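Local coordinates for uncharacterized protein (Cricetid herpesvirus 2, PDB 4ZKQ) that binds chemokines and probably serves the virus as a decoy receptor that keeps these signals from host receptors, at residues Leu38-Val44 with Leu135-Lys139; Ile47-Cys52 with Ala164-Phe168; Pro97-Val102 with Asp156-Cys160; Val109-Lys114 with Ala138-Gly142. All blocks are in the same frame, centred on the assembly; numbering follows the deposited sequence.

All four contacts lie in the N-terminal part of the chain, on the same side of its centre. Contacts 1 and 2, with centres about 10 Å apart, lay residues 38-52, a loop and then helix 44-51, on one face of the seven-stranded sheet. Contact 4 shares Ala138 and Lys139 of strand 132-143 with contact 1, their centres about 14 Å apart, but fills the space between this sheet and a four-stranded one on the opposite face. Contact 3, its centre about 21 to 26 Å from theirs, joins loops at strand ends. Along the chain, contact 4 is nested inside the loop closed by contact 3, and contact 3 inside that of contact 2; contact 1 crosses both 2 and 3.

Contact 1: Leu38-Val44 with Leu135-Lys139; sequences LPIKLPV and LFFAK
Leu42 O is buried against carbon. Leu135 CD1 lies 3.6 Å from it, Ile47 CD1 of the following helix also touches it, and no hydrogen-bond partner is present in the model. The rest of the contact is apolar and centres on the ring of Phe137. Ile40 CG1 lies over one face of this ring, 3.8 Å from its centroid and 25° off the normal. The two side chains run alongside each other, head to tail. Ile40 CG1 is anti to its own carbonyl carbon (chi1 -61°), which leaves CG2 for Leu135, where CG2 comes within 4.1 Å of CD1. Residues 38-44 form an irregular loop that leads into helix 44-51. It lies across the face of the seven-stranded sheet to which strand 132-143 contributes Leu135, Phe137 and Lys139, while Phe136 and Ala138 point to the other face. Next to the ring tip, Pro39, which follows a cis peptide bond, brings its CB to 3.6 Å from Phe137 CZ. Leu38 splits its two methyls: CD2 meets Phe137 CE2 at 3.8 Å, and CD1 rests on CD of Lys139, whose chain is extended. Beside strand 132-143, Val91 of strand 85-94 also touches Ile40 and Val44.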
loop_
_atom_site.group_PDB
_atom_site.type_symbol
_atom_site.label_atom_id
_atom_site.label_comp_id
_atom_site.label_asym_id
_atom_site.label_seq_id
_atom_site.Cartn_x
_atom_site.Cartn_y
_atom_site.Cartn_z
ATOM N N LEU A 38 9.385 0.754 -18.297
ATOM C CA LEU A 38 8.309 0.430 -19.241
ATOM C C LEU A 38 8.778 0.611 -20.683
ATOM O O LEU A 38 9.527 1.541 -20.979
ATOM C CB LEU A 38 7.078 1.298 -18.989
ATOM C CG LEU A 38 6.464 1.262 -17.595
ATOM C CD1 LEU A 38 5.201 2.114 -17.554
ATOM C CD2 LEU A 38 6.161 -0.168 -17.205
ATOM N N PRO A 39 8.329 -0.269 -21.590
ATOM C CA PRO A 39 7.405 -1.361 -21.283
ATOM C C PRO A 39 8.094 -2.484 -20.517
ATOM O O PRO A 39 9.315 -2.634 -20.597
ATOM C CB PRO A 39 6.956 -1.838 -22.669
ATOM C CG PRO A 39 8.129 -1.538 -23.547
ATOM C CD PRO A 39 8.709 -0.252 -23.015
ATOM N N ILE A 40 7.313 -3.260 -19.779
ATOM C CA ILE A 40 7.844 -4.365 -18.995
ATOM C C ILE A 40 8.649 -5.321 -19.866
ATOM O O ILE A 40 8.191 -5.737 -20.927
ATOM C CB ILE A 40 6.717 -5.145 -18.305
ATOM C CG1 ILE A 40 5.940 -4.225 -17.353
ATOM C CG2 ILE A 40 7.282 -6.370 -17.561
ATOM C CD1 ILE A 40 6.778 -3.669 -16.203
ATOM N N LYS A 41 9.848 -5.662 -19.406
ATOM C CA LYS A 41 10.716 -6.593 -20.129
ATOM C C LYS A 41 11.324 -7.633 -19.190
ATOM O O LYS A 41 12.264 -8.338 -19.558
ATOM C CB LYS A 41 11.824 -5.822 -20.851
ATOM C CG LYS A 41 12.692 -4.983 -19.919
ATOM C CD LYS A 41 13.671 -4.100 -20.683
ATOM C CE LYS A 41 14.388 -3.131 -19.754
ATOM N NZ LYS A 41 15.614 -2.551 -20.368
ATOM N N LEU A 42 10.779 -7.719 -17.980
ATOM C CA LEU A 42 11.264 -8.650 -16.964
ATOM C C LEU A 42 10.124 -9.515 -16.451
ATOM O O LEU A 42 8.977 -9.068 -16.409
ATOM C CB LEU A 42 11.889 -7.896 -15.786
ATOM C CG LEU A 42 13.165 -7.092 -16.026
ATOM C CD1 LEU A 42 13.533 -6.333 -14.758
ATOM C CD2 LEU A 42 14.305 -7.997 -16.462
ATOM N N PRO A 43 10.426 -10.761 -16.053
ATOM C CA PRO A 43 9.367 -11.532 -15.397
ATOM C C PRO A 43 9.002 -10.927 -14.045
ATOM O O PRO A 43 9.795 -10.175 -13.479
ATOM C CB PRO A 43 9.989 -12.925 -15.233
ATOM C CG PRO A 43 11.450 -12.701 -15.268
ATOM C CD PRO A 43 11.676 -11.528 -16.178
ATOM N N VAL A 44 7.822 -11.267 -13.546
ATOM C CA VAL A 44 7.319 -10.756 -12.274
ATOM C C VAL A 44 8.322 -10.908 -11.128
ATOM O O VAL A 44 8.532 -9.979 -10.350
ATOM C CB VAL A 44 6.004 -11.475 -11.893
ATOM C CG1 VAL A 44 5.612 -11.213 -10.448
ATOM C CG2 VAL A 44 4.883 -11.058 -12.831
ATOM N N LEU A 135 2.651 -11.310 -20.356
ATOM C CA LEU A 135 2.276 -10.399 -19.279
ATOM C C LEU A 135 1.477 -9.213 -19.799
ATOM O O LEU A 135 1.664 -8.791 -20.940
ATOM C CB LEU A 135 3.516 -9.873 -18.559
ATOM C CG LEU A 135 4.485 -10.898 -17.973
ATOM C CD1 LEU A 135 5.688 -10.192 -17.378
ATOM C CD2 LEU A 135 3.803 -11.759 -16.935
ATOM N N PHE A 136 0.605 -8.668 -18.953
ATOM C CA PHE A 136 -0.040 -7.394 -19.250
ATOM C C PHE A 136 0.299 -6.393 -18.147
ATOM O O PHE A 136 0.562 -6.782 -17.010
ATOM C CB PHE A 136 -1.559 -7.551 -19.403
ATOM C CG PHE A 136 -2.270 -8.050 -18.165
ATOM C CD1 PHE A 136 -2.727 -7.165 -17.201
ATOM C CD2 PHE A 136 -2.525 -9.403 -17.997
ATOM C CE1 PHE A 136 -3.396 -7.622 -16.078
ATOM C CE2 PHE A 136 -3.185 -9.870 -16.874
ATOM C CZ PHE A 136 -3.628 -8.978 -15.917
ATOM N N PHE A 137 0.319 -5.108 -18.482
ATOM C CA PHE A 137 0.596 -4.096 -17.468
ATOM C C PHE A 137 -0.084 -2.757 -17.708
ATOM O O PHE A 137 -0.538 -2.451 -18.816
ATOM C CB PHE A 137 2.113 -3.886 -17.340
ATOM C CG PHE A 137 2.749 -3.240 -18.543
ATOM C CD1 PHE A 137 3.221 -4.013 -19.589
ATOM C CD2 PHE A 137 2.895 -1.861 -18.616
ATOM C CE1 PHE A 137 3.816 -3.422 -20.696
ATOM C CE2 PHE A 137 3.491 -1.264 -19.725
ATOM C CZ PHE A 137 3.949 -2.054 -20.761
ATOM N N ALA A 138 -0.174 -1.975 -16.637
ATOM C CA ALA A 138 -0.729 -0.627 -16.691
ATOM C C ALA A 138 -0.148 0.184 -15.557
ATOM O O ALA A 138 0.125 -0.350 -14.482
ATOM C CB ALA A 138 -2.239 -0.650 -16.600
ATOM N N LYS A 139 0.027 1.476 -15.803
ATOM C CA LYS A 139 0.587 2.381 -14.812
ATOM C C LYS A 139 -0.480 3.341 -14.307
ATOM O O LYS A 139 -1.275 3.859 -15.092
ATOM C CB LYS A 139 1.765 3.147 -15.420
ATOM C CG LYS A 139 2.455 4.085 -14.462
ATOM C CD LYS A 139 3.746 4.599 -15.080
ATOM C CE LYS A 139 4.327 5.750 -14.284
ATOM N NZ LYS A 139 5.405 6.434 -15.039
#

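Contact 2: Ile47-Cys52 with Ala164-Phe168; sequences IITQTC and ALIHF
His167 reaches from strand 161-169 to Thr51 and Cys52 at the end of helix 44-51. Its CB meets nothing across the contact but sets the direction: CG is anti to the backbone N (chi1 -179°), which carries the ring across the gap. CD2 comes first, 3.2 Å from Thr51 OG1 and, obliquely, 3.7 Å from Cys52 SG. At the tip, NE2 donates to Thr51 O over 3.0 Å, with an N-H...O angle of 158°. The oxygen lies almost in the ring plane, but NE2 stands well above the carbonyl plane, 65° out of it. Thr51 OG1 has its own acceptor, Ile47 O, at 2.8 Å. That oxygen also takes Thr51 N, from the opposite face of its plane. Further down the strand, Leu165 spreads its methyls under the helix. CD2 meets Ile47 CG2 at 3.8 Å, and CD1 meets Ile48 CG1 at 3.9 Å. The helix runs nearly parallel to the strand, and the Cys52-Cys177 disulfide links its end to the next strand. Because NE2 donates to Thr51 O, it carries the proton. The helix C-terminal end may strengthen this acceptor despite the out-of-plane approach, and the bond helps hold the ring's rotation.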
loop_
_atom_site.group_PDB
_atom_site.type_symbol
_atom_site.label_atom_id
_atom_site.label_comp_id
_atom_site.label_asym_id
_atom_site.label_seq_id
_atom_site.Cartn_x
_atom_site.Cartn_y
_atom_site.Cartn_z
ATOM N N ILE A 47 11.132 -8.433 -11.357
ATOM C CA ILE A 47 10.633 -7.115 -10.973
ATOM C C ILE A 47 10.635 -7.004 -9.455
ATOM O O ILE A 47 11.082 -6.004 -8.895
ATOM C CB ILE A 47 9.206 -6.850 -11.492
ATOM C CG1 ILE A 47 9.182 -6.829 -13.021
ATOM C CG2 ILE A 47 8.664 -5.526 -10.935
ATOM C CD1 ILE A 47 7.781 -6.819 -13.619
ATOM N N ILE A 48 10.116 -8.030 -8.787
ATOM C CA ILE A 48 10.045 -8.000 -7.334
ATOM C C ILE A 48 11.457 -7.950 -6.734
ATOM O O ILE A 48 11.756 -7.115 -5.871
ATOM C CB ILE A 48 9.283 -9.220 -6.785
ATOM C CG1 ILE A 48 7.814 -9.135 -7.214
ATOM C CG2 ILE A 48 9.398 -9.286 -5.257
ATOM C CD1 ILE A 48 7.047 -10.405 -7.030
ATOM N N THR A 49 12.321 -8.843 -7.204
ATOM C CA THR A 49 13.713 -8.887 -6.752
ATOM C C THR A 49 14.399 -7.535 -6.858
ATOM O O THR A 49 15.139 -7.129 -5.964
ATOM C CB THR A 49 14.525 -9.908 -7.573
ATOM O OG1 THR A 49 14.116 -11.225 -7.204
ATOM C CG2 THR A 49 16.037 -9.761 -7.333
ATOM N N GLN A 50 14.162 -6.834 -7.956
ATOM C CA GLN A 50 14.906 -5.611 -8.211
ATOM C C GLN A 50 14.307 -4.350 -7.579
ATOM O O GLN A 50 15.060 -3.438 -7.254
ATOM C CB GLN A 50 15.044 -5.397 -9.716
ATOM C CG GLN A 50 15.924 -6.444 -10.394
ATOM C CD GLN A 50 16.053 -6.219 -11.892
ATOM O OE1 GLN A 50 15.794 -5.125 -12.392
ATOM N NE2 GLN A 50 16.438 -7.264 -12.615
ATOM N N THR A 51 12.984 -4.285 -7.404
ATOM C CA THR A 51 12.336 -3.000 -7.080
ATOM C C THR A 51 11.401 -2.989 -5.863
ATOM O O THR A 51 10.926 -1.922 -5.472
ATOM C CB THR A 51 11.528 -2.483 -8.297
ATOM O OG1 THR A 51 10.402 -3.336 -8.545
ATOM C CG2 THR A 51 12.420 -2.431 -9.541
ATOM N N CYS A 52 11.149 -4.146 -5.259
ATOM C CA CYS A 52 10.283 -4.219 -4.080
ATOM C C CYS A 52 11.067 -4.225 -2.772
ATOM O O CYS A 52 12.074 -4.912 -2.655
ATOM C CB CYS A 52 9.409 -5.474 -4.155
ATOM S SG CYS A 52 8.154 -5.437 -5.477
ATOM N N ALA A 164 -1.479 -11.425 -10.272
ATOM C CA ALA A 164 -1.274 -10.013 -10.530
ATOM C C ALA A 164 -0.373 -9.394 -9.469
ATOM O O ALA A 164 -0.633 -9.487 -8.266
ATOM C CB ALA A 164 -2.602 -9.289 -10.591
ATOM N N LEU A 165 0.694 -8.776 -9.949
ATOM C CA LEU A 165 1.586 -7.973 -9.134
ATOM C C LEU A 165 1.164 -6.521 -9.178
ATOM O O LEU A 165 0.898 -5.988 -10.254
ATOM C CB LEU A 165 3.028 -8.104 -9.641
ATOM C CG LEU A 165 4.057 -7.127 -9.063
ATOM C CD1 LEU A 165 4.322 -7.421 -7.593
ATOM C CD2 LEU A 165 5.344 -7.159 -9.875
ATOM N N ILE A 166 1.109 -5.884 -8.013
ATOM C CA ILE A 166 1.044 -4.437 -7.947
ATOM C C ILE A 166 2.294 -3.936 -7.242
ATOM O O ILE A 166 2.604 -4.336 -6.122
ATOM C CB ILE A 166 -0.215 -3.942 -7.229
ATOM C CG1 ILE A 166 -1.454 -4.322 -8.052
ATOM C CG2 ILE A 166 -0.153 -2.426 -7.024
ATOM C CD1 ILE A 166 -2.751 -4.091 -7.355
ATOM N N HIS A 167 3.024 -3.083 -7.944
ATOM C CA HIS A 167 4.156 -2.382 -7.383
ATOM C C HIS A 167 3.693 -0.965 -7.124
ATOM O O HIS A 167 3.308 -0.275 -8.063
ATOM C CB HIS A 167 5.354 -2.398 -8.339
ATOM C CG HIS A 167 6.554 -1.702 -7.802
ATOM N ND1 HIS A 167 6.652 -0.320 -7.745
ATOM C CD2 HIS A 167 7.701 -2.175 -7.266
ATOM C CE1 HIS A 167 7.809 0.012 -7.209
ATOM N NE2 HIS A 167 8.468 -1.096 -6.908
ATOM N N PHE A 168 3.680 -0.554 -5.861
ATOM C CA PHE A 168 3.334 0.819 -5.495
ATOM C C PHE A 168 4.575 1.560 -5.015
ATOM O O PHE A 168 5.141 1.240 -3.962
ATOM C CB PHE A 168 2.254 0.826 -4.409
ATOM C CG PHE A 168 1.694 2.194 -4.106
ATOM C CD1 PHE A 168 0.741 2.769 -4.930
ATOM C CD2 PHE A 168 2.103 2.891 -2.987
ATOM C CE1 PHE A 168 0.221 4.028 -4.647
ATOM C CE2 PHE A 168 1.587 4.145 -2.700
ATOM C CZ PHE A 168 0.649 4.713 -3.531
#

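Contact 3: Pro97-Val102 with Asp156-Cys160; sequences PAHVAV and DGHLC
The loop 97-102 curves round the 3-10 turn 157-160, with CA atoms 6.3 Å apart at Val100 and Asp156, and no hydrogen bond joins the two backbones. The contact is made mostly by apolar side chains, against carbon, sulfur and backbone oxygens. Val100 is in the middle. Its CG2 is anti to the backbone N and presses on Asp156 CB at 3.3 Å, a tight fit, with Asp156 O close by. The other methyl, CG1, turns to Cys160 SG, 4.2 Å away. Val102 shares this sulfur, which lies 4.0 Å from its CB. Its CG2 settles over Gly157, 4.0 Å from CA, where no side chain intervenes. At the other end of the loop, Pro97 crosses Leu159 at about a right angle. Pro97 CD reaches Leu159 O at 3.4 Å, and CG rests near Leu159 CB. The ring of His99 approaches Leu159 CD1 obliquely. His99 ND1 and Asp156 OD2 are 4.7 Å apart and do not touch. Cys160 is bonded to Cys96, and this disulfide ties segment 156-160 to the residue just before Pro97. The site lies where strand 85-94 leads out toward strand 108-111, and where strand 147-152 leads into 161-169. Trp94 of strand 85-94 touches both Val102 and Cys160.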
loop_
_atom_site.group_PDB
_atom_site.type_symbol
_atom_site.label_atom_id
_atom_site.label_comp_id
_atom_site.label_asym_id
_atom_site.label_seq_id
_atom_site.Cartn_x
_atom_site.Cartn_y
_atom_site.Cartn_z
ATOM N N PRO A 97 -6.283 -21.440 -20.191
ATOM C CA PRO A 97 -6.383 -22.878 -20.466
ATOM C C PRO A 97 -6.752 -23.169 -21.923
ATOM O O PRO A 97 -7.284 -22.296 -22.613
ATOM C CB PRO A 97 -7.494 -23.338 -19.521
ATOM C CG PRO A 97 -7.437 -22.390 -18.379
ATOM C CD PRO A 97 -6.907 -21.079 -18.904
ATOM N N ALA A 98 -6.472 -24.383 -22.383
ATOM C CA ALA A 98 -6.721 -24.746 -23.774
ATOM C C ALA A 98 -8.202 -24.640 -24.126
ATOM O O ALA A 98 -8.559 -24.203 -25.220
ATOM C CB ALA A 98 -6.214 -26.154 -24.050
ATOM N N HIS A 99 -9.060 -25.023 -23.187
ATOM C CA HIS A 99 -10.491 -25.133 -23.454
ATOM C C HIS A 99 -11.235 -23.797 -23.393
ATOM O O HIS A 99 -12.379 -23.704 -23.840
ATOM C CB HIS A 99 -11.125 -26.116 -22.469
ATOM C CG HIS A 99 -11.160 -25.620 -21.050
ATOM N ND1 HIS A 99 -12.224 -24.929 -20.538
ATOM C CD2 HIS A 99 -10.246 -25.735 -20.054
ATOM C CE1 HIS A 99 -11.973 -24.628 -19.262
ATOM N NE2 HIS A 99 -10.793 -25.102 -18.956
ATOM N N VAL A 100 -10.594 -22.769 -22.845
ATOM C CA VAL A 100 -11.240 -21.467 -22.718
ATOM C C VAL A 100 -10.824 -20.568 -23.881
ATOM O O VAL A 100 -9.645 -20.500 -24.245
ATOM C CB VAL A 100 -10.912 -20.795 -21.361
ATOM C CG1 VAL A 100 -9.428 -20.651 -21.175
ATOM C CG2 VAL A 100 -11.594 -19.440 -21.252
ATOM N N ALA A 101 -11.812 -19.892 -24.463
ATOM C CA ALA A 101 -11.611 -19.068 -25.652
ATOM C C ALA A 101 -11.786 -17.591 -25.328
ATOM O O ALA A 101 -12.826 -17.001 -25.621
ATOM C CB ALA A 101 -12.577 -19.479 -26.748
ATOM N N VAL A 102 -10.763 -17.005 -24.719
ATOM C CA VAL A 102 -10.786 -15.593 -24.366
ATOM C C VAL A 102 -9.562 -14.933 -24.971
ATOM O O VAL A 102 -8.448 -15.448 -24.868
ATOM C CB VAL A 102 -10.819 -15.385 -22.835
ATOM C CG1 VAL A 102 -10.743 -13.907 -22.485
ATOM C CG2 VAL A 102 -12.084 -15.988 -22.254
ATOM N N ASP A 156 -15.297 -18.190 -17.804
ATOM C CA ASP A 156 -13.956 -18.773 -17.757
ATOM C C ASP A 156 -12.839 -17.737 -17.906
ATOM O O ASP A 156 -11.660 -18.089 -17.877
ATOM C CB ASP A 156 -13.810 -19.833 -18.854
ATOM C CG ASP A 156 -14.703 -21.038 -18.628
ATOM O OD1 ASP A 156 -14.826 -21.482 -17.466
ATOM O OD2 ASP A 156 -15.285 -21.540 -19.612
ATOM N N GLY A 157 -13.212 -16.471 -18.074
ATOM C CA GLY A 157 -12.238 -15.406 -18.259
ATOM C C GLY A 157 -11.217 -15.316 -17.137
ATOM O O GLY A 157 -10.020 -15.170 -17.387
ATOM N N HIS A 158 -11.689 -15.412 -15.899
ATOM C CA HIS A 158 -10.812 -15.324 -14.734
ATOM C C HIS A 158 -9.683 -16.354 -14.761
ATOM O O HIS A 158 -8.623 -16.140 -14.168
ATOM C CB HIS A 158 -11.626 -15.496 -13.455
ATOM C CG HIS A 158 -12.119 -16.892 -13.238
ATOM N ND1 HIS A 158 -13.204 -17.410 -13.913
ATOM C CD2 HIS A 158 -11.674 -17.876 -12.425
ATOM C CE1 HIS A 158 -13.404 -18.658 -13.523
ATOM N NE2 HIS A 158 -12.492 -18.965 -12.622
ATOM N N LEU A 159 -9.904 -17.468 -15.452
ATOM C CA LEU A 159 -8.921 -18.547 -15.492
ATOM C C LEU A 159 -7.687 -18.195 -16.314
ATOM O O LEU A 159 -6.699 -18.921 -16.279
ATOM C CB LEU A 159 -9.547 -19.826 -16.056
ATOM C CG LEU A 159 -10.701 -20.442 -15.265
ATOM C CD1 LEU A 159 -11.273 -21.624 -16.021
ATOM C CD2 LEU A 159 -10.244 -20.873 -13.881
ATOM N N CYS A 160 -7.744 -17.096 -17.061
ATOM C CA CYS A 160 -6.603 -16.683 -17.877
ATOM C C CYS A 160 -5.594 -15.840 -17.080
ATOM O O CYS A 160 -4.459 -15.654 -17.512
ATOM C CB CYS A 160 -7.084 -15.900 -19.102
ATOM S SG CYS A 160 -8.292 -16.792 -20.139
#

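Contact 4: Val109-Lys114 with Ala138-Gly142; sequences VFGPNK and AKFLG
Phe140 is the main bump, and the bend at Gly111 to Lys114 is the hollow that takes it. Gly111 CA lies over one face of the ring, 4.0 Å from the centroid and 27° off the normal. Since Gly111 has no side chain, the ring can come down onto its backbone, and CE1 reaches Gly111 N at 3.4 Å. Lys114 CB closes in on the ring edge, 3.6 Å from CD1, while its chain bends at chi2 and leads away. Val109 CG2 stands near another part of the edge and also meets Ala138 CB at 3.9 Å. This is the interior of a beta sandwich. Strand 108-111 belongs to the four-stranded sheet and faces strand 132-143 of the seven-stranded one. Strands 109-111 and 138-142 run at 21° to each other, their axes 7.7 Å apart at closest. Beyond Gly111 the chain makes a type II turn, with Pro112 and Asn113 at its corners and Asn113 at positive phi. Pro112 is the second bump. The side chains of Pro112 and Phe140 cross at about a right angle. The proline ring fits against Gly142, whose lack of a side chain lets CG approach CA to 4.0 Å. Pro112 O accepts from Leu141 N over 3.1 Å, at an N-H...O angle of 156°. At the solvent side, the Asn113 amide runs alongside Leu141, with ND2 3.7 Å from Leu141 CB. Ala148 of strand 147-152 and Leu90 of strand 85-94 add to the packing around Phe140.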
loop_
_atom_site.group_PDB
_atom_site.type_symbol
_atom_site.label_atom_id
_atom_site.label_comp_id
_atom_site.label_asym_id
_atom_site.label_seq_id
_atom_site.Cartn_x
_atom_site.Cartn_y
_atom_site.Cartn_z
ATOM N N VAL A 109 -8.629 -3.023 -17.794
ATOM C CA VAL A 109 -8.323 -2.613 -16.440
ATOM C C VAL A 109 -8.472 -1.119 -16.332
ATOM O O VAL A 109 -8.361 -0.404 -17.327
ATOM C CB VAL A 109 -6.886 -3.012 -16.011
ATOM C CG1 VAL A 109 -6.639 -4.481 -16.248
ATOM C CG2 VAL A 109 -5.836 -2.186 -16.748
ATOM N N PHE A 110 -8.738 -0.643 -15.125
ATOM C CA PHE A 110 -8.650 0.779 -14.863
ATOM C C PHE A 110 -8.171 1.024 -13.446
ATOM O O PHE A 110 -8.113 0.120 -12.613
ATOM C CB PHE A 110 -9.992 1.484 -15.117
ATOM C CG PHE A 110 -11.159 0.921 -14.349
ATOM C CD1 PHE A 110 -11.847 -0.183 -14.819
ATOM C CD2 PHE A 110 -11.597 1.526 -13.186
ATOM C CE1 PHE A 110 -12.931 -0.689 -14.128
ATOM C CE2 PHE A 110 -12.684 1.022 -12.488
ATOM C CZ PHE A 110 -13.352 -0.083 -12.963
ATOM N N GLY A 111 -7.794 2.263 -13.193
ATOM C CA GLY A 111 -7.303 2.654 -11.892
ATOM C C GLY A 111 -7.242 4.156 -11.846
ATOM O O GLY A 111 -7.716 4.819 -12.766
ATOM N N PRO A 112 -6.655 4.705 -10.780
ATOM C CA PRO A 112 -6.579 6.160 -10.713
ATOM C C PRO A 112 -5.681 6.710 -11.817
ATOM O O PRO A 112 -4.569 6.218 -12.011
ATOM C CB PRO A 112 -5.986 6.411 -9.334
ATOM C CG PRO A 112 -5.113 5.196 -9.100
ATOM C CD PRO A 112 -5.882 4.058 -9.704
ATOM N N ASN A 113 -6.190 7.711 -12.525
ATOM C CA ASN A 113 -5.469 8.422 -13.578
ATOM C C ASN A 113 -5.466 7.666 -14.903
ATOM O O ASN A 113 -4.835 8.111 -15.858
ATOM C CB ASN A 113 -4.018 8.717 -13.163
ATOM C CG ASN A 113 -3.439 9.945 -13.867
ATOM O OD1 ASN A 113 -4.117 10.955 -14.027
ATOM N ND2 ASN A 113 -2.177 9.862 -14.280
ATOM N N LYS A 114 -6.165 6.535 -14.978
ATOM C CA LYS A 114 -6.130 5.728 -16.200
ATOM C C LYS A 114 -7.464 5.056 -16.484
ATOM O O LYS A 114 -7.880 4.144 -15.777
ATOM C CB LYS A 114 -5.022 4.678 -16.106
ATOM C CG LYS A 114 -4.819 3.841 -17.367
ATOM C CD LYS A 114 -4.431 4.676 -18.578
ATOM C CE LYS A 114 -4.090 3.777 -19.771
ATOM N NZ LYS A 114 -4.213 4.457 -21.096
ATOM N N ALA A 138 -0.174 -1.975 -16.637
ATOM C CA ALA A 138 -0.729 -0.627 -16.691
ATOM C C ALA A 138 -0.148 0.184 -15.557
ATOM O O ALA A 138 0.125 -0.350 -14.482
ATOM C CB ALA A 138 -2.239 -0.650 -16.600
ATOM N N LYS A 139 0.027 1.476 -15.803
ATOM C CA LYS A 139 0.587 2.381 -14.812
ATOM C C LYS A 139 -0.480 3.341 -14.307
ATOM O O LYS A 139 -1.275 3.859 -15.092
ATOM C CB LYS A 139 1.765 3.147 -15.420
ATOM C CG LYS A 139 2.455 4.085 -14.462
ATOM C CD LYS A 139 3.746 4.599 -15.080
ATOM C CE LYS A 139 4.327 5.750 -14.284
ATOM N NZ LYS A 139 5.405 6.434 -15.039
ATOM N N PHE A 140 -0.495 3.564 -12.996
ATOM C CA PHE A 140 -1.497 4.418 -12.358
ATOM C C PHE A 140 -0.820 5.457 -11.489
ATOM O O PHE A 140 0.314 5.274 -11.058
ATOM C CB PHE A 140 -2.463 3.598 -11.494
ATOM C CG PHE A 140 -3.098 2.450 -12.217
ATOM C CD1 PHE A 140 -3.932 2.681 -13.295
ATOM C CD2 PHE A 140 -2.873 1.141 -11.813
ATOM C CE1 PHE A 140 -4.521 1.633 -13.972
ATOM C CE2 PHE A 140 -3.466 0.085 -12.489
ATOM C CZ PHE A 140 -4.294 0.333 -13.567
ATOM N N LEU A 141 -1.542 6.535 -11.212
ATOM C CA LEU A 141 -1.082 7.566 -10.300
ATOM C C LEU A 141 -2.223 7.879 -9.358
ATOM O O LEU A 141 -3.298 8.260 -9.796
ATOM C CB LEU A 141 -0.654 8.814 -11.063
ATOM C CG LEU A 141 -0.374 10.080 -10.254
ATOM C CD1 LEU A 141 0.826 9.906 -9.355
ATOM C CD2 LEU A 141 -0.155 11.236 -11.213
ATOM N N GLY A 142 -1.997 7.710 -8.065
ATOM C CA GLY A 142 -3.060 7.936 -7.107
ATOM C C GLY A 142 -2.561 7.835 -5.691
ATOM O O GLY A 142 -1.367 7.649 -5.457
#